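MbGIPC protein (Monosiga brevicollis, PDB 6X1X) probably binds C-terminal peptide tails of partner proteins through this PDZ domain, as a GIPC-family signalling adaptor of a choanoflagellate. Local coordinates at residues G4-L18 against K74-E88. Residues are numbered along the deposited sequence; the frame is centred on the assembly and turned at random. Where two conformers were deposited one is given.
Sequences GTEKTVKVIKDGPAL and KEIPIGSEFTMICVE
Lys13 stretches across to Ile76, in the chain that follows helix 66-75. Its CB sits beside Ser80 O and, obliquely, the Phe82 ring; CG lies anti to the backbone N (chi1 -175°) and the chain stays extended, which carries CD past Ile76 CG2 at 3.8 Å and CE alongside Ile76 O. At the tip, NZ bonds to Ile76 O at 2.8 Å, in the carbonyl plane on a lone pair, and also to Leu73 O, tying this buried lysine to the last turn of helix 66-75. The backbone of Lys13 holds the Pro77-Ser80 type II turn against segment 4-18: its N donates to Ser80 O, and its O takes a 2.7 Å bond from Gly79 N. Next along, Val11 CB rests over one face of the Phe82 ring, 4.0 Å from its centroid, while Leu18 CD2 meets the ring edge 3.9 Å from Phe82 CE1. At the far end, a bend at chi3 (-67°) turns NZ of Lys7 over the Glu88 carboxylate, where it meets OE2 at 3.1 Å from above the plane in a salt bridge; a second salt bridge goes to Asp51. Cutting Lys7 back to an alanine is likely to leave the carboxylates of Glu88 and Asp51 without the countercharge they share. Paired backbone bonds, such as Val9 N to Met84 O and Met84 N to Val9 O, join the two antiparallel strands, the N- and C-terminal strands that come together in the PDZ fold.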
loop_
_atom_site.group_PDB
_atom_site.type_symbol
_atom_site.label_atom_id
_atom_site.label_comp_id
_atom_site.label_asym_id
_atom_site.label_seq_id
_atom_site.Cartn_x
_atom_site.Cartn_y
_atom_site.Cartn_z
ATOM N N GLY A 4 -1.551 -6.239 13.957
ATOM C CA GLY A 4 -0.680 -6.607 12.855
ATOM C C GLY A 4 0.615 -5.818 12.827
ATOM O O GLY A 4 0.703 -4.739 13.412
ATOM N N THR A 5 1.621 -6.359 12.140
ATOM C CA THR A 5 2.931 -5.722 12.069
ATOM C C THR A 5 2.877 -4.504 11.155
ATOM O O THR A 5 2.522 -4.621 9.978
ATOM C CB THR A 5 3.962 -6.715 11.546
ATOM O OG1 THR A 5 4.105 -7.789 12.483
ATOM C CG2 THR A 5 5.309 -6.034 11.347
ATOM N N GLU A 6 3.267 -3.351 11.691
ATOM C CA GLU A 6 3.200 -2.070 11.003
ATOM C C GLU A 6 4.550 -1.750 10.369
ATOM O O GLU A 6 5.600 -1.966 10.983
ATOM C CB GLU A 6 2.826 -0.993 12.022
ATOM C CG GLU A 6 2.445 0.335 11.441
ATOM C CD GLU A 6 1.760 1.229 12.455
ATOM O OE1 GLU A 6 0.732 0.801 13.028
ATOM O OE2 GLU A 6 2.250 2.355 12.683
ATOM N N LYS A 7 4.518 -1.239 9.135
ATOM C CA LYS A 7 5.710 -1.035 8.321
ATOM C C LYS A 7 5.641 0.316 7.627
ATOM O O LYS A 7 4.594 0.692 7.093
ATOM C CB LYS A 7 5.811 -2.091 7.216
ATOM C CG LYS A 7 5.835 -3.517 7.706
ATOM C CD LYS A 7 5.943 -4.482 6.550
ATOM C CE LYS A 7 4.694 -4.480 5.680
ATOM N NZ LYS A 7 4.756 -5.641 4.768
ATOM N N THR A 8 6.772 1.018 7.595
ATOM C CA THR A 8 6.886 2.286 6.885
ATOM C C THR A 8 7.516 2.040 5.522
ATOM O O THR A 8 8.616 1.481 5.426
ATOM C CB THR A 8 7.729 3.282 7.676
ATOM O OG1 THR A 8 7.054 3.610 8.894
ATOM C CG2 THR A 8 7.941 4.553 6.860
ATOM N N VAL A 9 6.828 2.477 4.477
ATOM C CA VAL A 9 7.265 2.314 3.099
ATOM C C VAL A 9 7.529 3.717 2.565
ATOM O O VAL A 9 6.650 4.581 2.634
ATOM C CB VAL A 9 6.180 1.599 2.279
ATOM C CG1 VAL A 9 6.568 1.504 0.848
ATOM C CG2 VAL A 9 5.923 0.209 2.845
ATOM N N LYS A 10 8.741 3.968 2.072
ATOM C CA LYS A 10 9.094 5.260 1.490
ATOM C C LYS A 10 9.546 5.022 0.062
ATOM O O LYS A 10 10.531 4.313 -0.163
ATOM C CB LYS A 10 10.192 5.966 2.284
ATOM C CG LYS A 10 10.436 7.385 1.819
ATOM C CD LYS A 10 11.055 8.241 2.917
ATOM C CE LYS A 10 12.493 8.604 2.595
ATOM N NZ LYS A 10 13.023 9.679 3.492
ATOM N N VAL A 11 8.843 5.644 -0.888
ATOM C CA VAL A 11 8.835 5.243 -2.291
ATOM C C VAL A 11 8.959 6.491 -3.144
ATOM O O VAL A 11 8.363 7.524 -2.832
ATOM C CB VAL A 11 7.516 4.515 -2.643
ATOM C CG1 VAL A 11 7.476 4.140 -4.100
ATOM C CG2 VAL A 11 7.363 3.288 -1.813
ATOM N N ILE A 12 9.695 6.394 -4.242
ATOM C CA ILE A 12 9.717 7.451 -5.247
ATOM C C ILE A 12 8.760 7.066 -6.365
ATOM O O ILE A 12 8.907 6.009 -6.988
ATOM C CB ILE A 12 11.132 7.687 -5.788
ATOM C CG1 ILE A 12 12.018 8.232 -4.670
ATOM C CG2 ILE A 12 11.083 8.650 -6.949
ATOM C CD1 ILE A 12 13.402 8.621 -5.116
ATOM N N LYS A 13 7.782 7.928 -6.632
ATOM C CA LYS A 13 6.821 7.670 -7.701
ATOM C C LYS A 13 7.436 8.192 -8.992
ATOM O O LYS A 13 7.187 9.325 -9.408
ATOM C CB LYS A 13 5.490 8.335 -7.385
ATOM C CG LYS A 13 4.410 8.009 -8.397
ATOM C CD LYS A 13 3.075 8.629 -8.010
ATOM C CE LYS A 13 2.045 8.392 -9.094
ATOM N NZ LYS A 13 0.765 9.097 -8.817
ATOM N N ASP A 14 8.252 7.358 -9.641
ATOM C CA ASP A 14 9.049 7.824 -10.773
ATOM C C ASP A 14 8.292 7.823 -12.090
ATOM O O ASP A 14 8.821 8.332 -13.088
ATOM C CB ASP A 14 10.336 7.002 -10.917
ATOM C CG ASP A 14 10.072 5.560 -11.304
ATOM O OD1 ASP A 14 9.708 5.312 -12.469
ATOM O OD2 ASP A 14 10.253 4.661 -10.460
ATOM N N GLY A 15 7.094 7.259 -12.125
ATOM C CA GLY A 15 6.266 7.236 -13.305
ATOM C C GLY A 15 4.818 7.221 -12.874
ATOM O O GLY A 15 4.504 7.246 -11.683
ATOM N N PRO A 16 3.903 7.170 -13.841
ATOM C CA PRO A 16 2.480 7.358 -13.528
ATOM C C PRO A 16 1.821 6.172 -12.852
ATOM O O PRO A 16 0.686 6.319 -12.379
ATOM C CB PRO A 16 1.855 7.613 -14.909
ATOM C CG PRO A 16 2.763 6.917 -15.857
ATOM C CD PRO A 16 4.142 7.131 -15.294
ATOM N N ALA A 17 2.468 5.009 -12.794
ATOM C CA ALA A 17 1.842 3.794 -12.286
ATOM C C ALA A 17 2.743 3.132 -11.254
ATOM O O ALA A 17 3.929 2.892 -11.514
ATOM C CB ALA A 17 1.573 2.810 -13.427
ATOM N N LEU A 18 2.175 2.800 -10.104
ATOM C CA LEU A 18 2.940 2.161 -9.043
ATOM C C LEU A 18 2.959 0.649 -9.143
ATOM O O LEU A 18 3.845 0.022 -8.551
ATOM C CB LEU A 18 2.362 2.538 -7.679
ATOM C CG LEU A 18 2.500 4.013 -7.316
ATOM C CD1 LEU A 18 1.601 4.341 -6.137
ATOM C CD2 LEU A 18 3.946 4.360 -6.989
ATOM N N LYS A 74 -2.913 8.114 -6.726
ATOM C CA LYS A 74 -2.918 8.584 -8.103
ATOM C C LYS A 74 -2.528 10.053 -8.184
ATOM O O LYS A 74 -1.826 10.465 -9.114
ATOM C CB LYS A 74 -4.322 8.379 -8.667
ATOM C CG LYS A 74 -4.518 8.812 -10.106
ATOM C CD LYS A 74 -5.949 8.553 -10.566
ATOM C CE LYS A 74 -6.302 7.084 -10.498
ATOM N NZ LYS A 74 -7.726 6.857 -10.908
ATOM N N GLU A 75 -2.979 10.855 -7.216
ATOM C CA GLU A 75 -2.747 12.292 -7.253
ATOM C C GLU A 75 -1.303 12.679 -6.975
ATOM O O GLU A 75 -0.890 13.777 -7.358
ATOM C CB GLU A 75 -3.690 13.013 -6.291
ATOM C CG GLU A 75 -5.104 13.042 -6.830
ATOM C CD GLU A 75 -6.153 13.563 -5.857
ATOM O OE1 GLU A 75 -5.834 13.899 -4.688
ATOM O OE2 GLU A 75 -7.327 13.632 -6.271
ATOM N N ILE A 76 -0.525 11.817 -6.326
ATOM C CA ILE A 76 0.873 12.129 -6.024
ATOM C C ILE A 76 1.597 12.496 -7.312
ATOM O O ILE A 76 1.574 11.716 -8.272
ATOM C CB ILE A 76 1.568 10.953 -5.328
ATOM C CG1 ILE A 76 0.924 10.694 -3.962
ATOM C CG2 ILE A 76 3.071 11.219 -5.206
ATOM C CD1 ILE A 76 1.349 9.408 -3.315
ATOM N N PRO A 77 2.233 13.662 -7.392
ATOM C CA PRO A 77 2.900 14.038 -8.642
ATOM C C PRO A 77 4.071 13.121 -8.952
ATOM O O PRO A 77 4.799 12.677 -8.061
ATOM C CB PRO A 77 3.369 15.475 -8.381
ATOM C CG PRO A 77 2.454 15.981 -7.301
ATOM C CD PRO A 77 2.194 14.779 -6.432
ATOM N N ILE A 78 4.246 12.838 -10.242
ATOM C CA ILE A 78 5.387 12.053 -10.679
ATOM C C ILE A 78 6.667 12.767 -10.275
ATOM O O ILE A 78 6.795 13.994 -10.412
ATOM C CB ILE A 78 5.295 11.817 -12.195
ATOM C CG1 ILE A 78 4.082 10.942 -12.513
ATOM C CG2 ILE A 78 6.575 11.184 -12.715
ATOM C CD1 ILE A 78 3.767 10.863 -13.981
ATOM N N GLY A 79 7.616 11.997 -9.750
ATOM C CA GLY A 79 8.861 12.520 -9.240
ATOM C C GLY A 79 8.865 12.744 -7.748
ATOM O O GLY A 79 9.938 12.975 -7.171
ATOM N N SER A 80 7.708 12.666 -7.107
ATOM C CA SER A 80 7.611 12.889 -5.676
ATOM C C SER A 80 7.920 11.619 -4.907
ATOM O O SER A 80 7.569 10.516 -5.328
ATOM C CB SER A 80 6.184 13.295 -5.313
ATOM O OG SER A 80 5.780 14.458 -6.003
ATOM N N GLU A 81 8.557 11.790 -3.762
ATOM C CA GLU A 81 8.600 10.732 -2.768
ATOM C C GLU A 81 7.301 10.751 -1.976
ATOM O O GLU A 81 6.644 11.788 -1.840
ATOM C CB GLU A 81 9.765 10.957 -1.804
ATOM C CG GLU A 81 11.125 11.044 -2.475
ATOM C CD GLU A 81 12.247 11.315 -1.490
ATOM O OE1 GLU A 81 12.065 11.038 -0.287
ATOM O OE2 GLU A 81 13.309 11.813 -1.923
ATOM N N PHE A 82 6.908 9.584 -1.476
ATOM C CA PHE A 82 5.771 9.506 -0.573
ATOM C C PHE A 82 6.040 8.418 0.447
ATOM O O PHE A 82 6.881 7.537 0.242
ATOM C CB PHE A 82 4.435 9.283 -1.304
ATOM C CG PHE A 82 4.297 7.922 -1.955
ATOM C CD1 PHE A 82 4.835 7.680 -3.208
ATOM C CD2 PHE A 82 3.604 6.900 -1.318
ATOM C CE1 PHE A 82 4.689 6.433 -3.809
ATOM C CE2 PHE A 82 3.453 5.650 -1.918
ATOM C CZ PHE A 82 3.999 5.420 -3.160
ATOM N N THR A 83 5.310 8.488 1.555
ATOM C CA THR A 83 5.382 7.485 2.603
ATOM C C THR A 83 4.023 6.817 2.759
ATOM O O THR A 83 2.977 7.451 2.603
ATOM C CB THR A 83 5.854 8.102 3.925
ATOM O OG1 THR A 83 7.199 8.569 3.773
ATOM C CG2 THR A 83 5.826 7.083 5.054
ATOM N N MET A 84 4.044 5.520 3.043
ATOM C CA MET A 84 2.832 4.742 3.206
ATOM C C MET A 84 3.061 3.815 4.383
ATOM O O MET A 84 4.111 3.168 4.466
ATOM C CB MET A 84 2.560 3.951 1.924
ATOM C CG MET A 84 1.238 3.222 1.894
ATOM S SD MET A 84 0.888 2.661 0.220
ATOM C CE MET A 84 2.289 1.587 -0.098
ATOM N N ILE A 85 2.121 3.790 5.315
ATOM C CA ILE A 85 2.174 2.867 6.437
ATOM C C ILE A 85 1.319 1.672 6.068
ATOM O O ILE A 85 0.120 1.816 5.792
ATOM C CB ILE A 85 1.677 3.522 7.733
ATOM C CG1 ILE A 85 2.471 4.795 8.025
ATOM C CG2 ILE A 85 1.789 2.542 8.884
ATOM C CD1 ILE A 85 3.949 4.564 8.231
ATOM N N CYS A 86 1.942 0.501 6.034
ATOM C CA CYS A 86 1.274 -0.743 5.705
ATOM C C CYS A 86 1.254 -1.630 6.939
ATOM O O CYS A 86 2.172 -1.593 7.765
ATOM C CB CYS A 86 1.989 -1.453 4.554
ATOM S SG CYS A 86 1.894 -0.539 2.992
ATOM N N VAL A 87 0.187 -2.409 7.079
ATOM C CA VAL A 87 0.020 -3.311 8.212
ATOM C C VAL A 87 -0.168 -4.718 7.674
ATOM O O VAL A 87 -1.049 -4.959 6.842
ATOM C CB VAL A 87 -1.167 -2.902 9.100
ATOM C CG1 VAL A 87 -1.279 -3.842 10.285
ATOM C CG2 VAL A 87 -1.006 -1.466 9.572
ATOM N N GLU A 88 0.658 -5.630 8.134
ATOM C CA GLU A 88 0.565 -7.005 7.677
ATOM C C GLU A 88 -0.556 -7.723 8.420
ATOM O O GLU A 88 -0.710 -7.551 9.632
ATOM C CB GLU A 88 1.871 -7.737 7.959
ATOM C CG GLU A 88 3.089 -7.096 7.346
ATOM C CD GLU A 88 4.288 -8.022 7.357
ATOM O OE1 GLU A 88 4.100 -9.230 7.619
ATOM O OE2 GLU A 88 5.414 -7.544 7.100
HETATM O O HOH W 1 1.187 -9.083 11.401
HETATM O O HOH W 2 11.908 12.162 2.752
#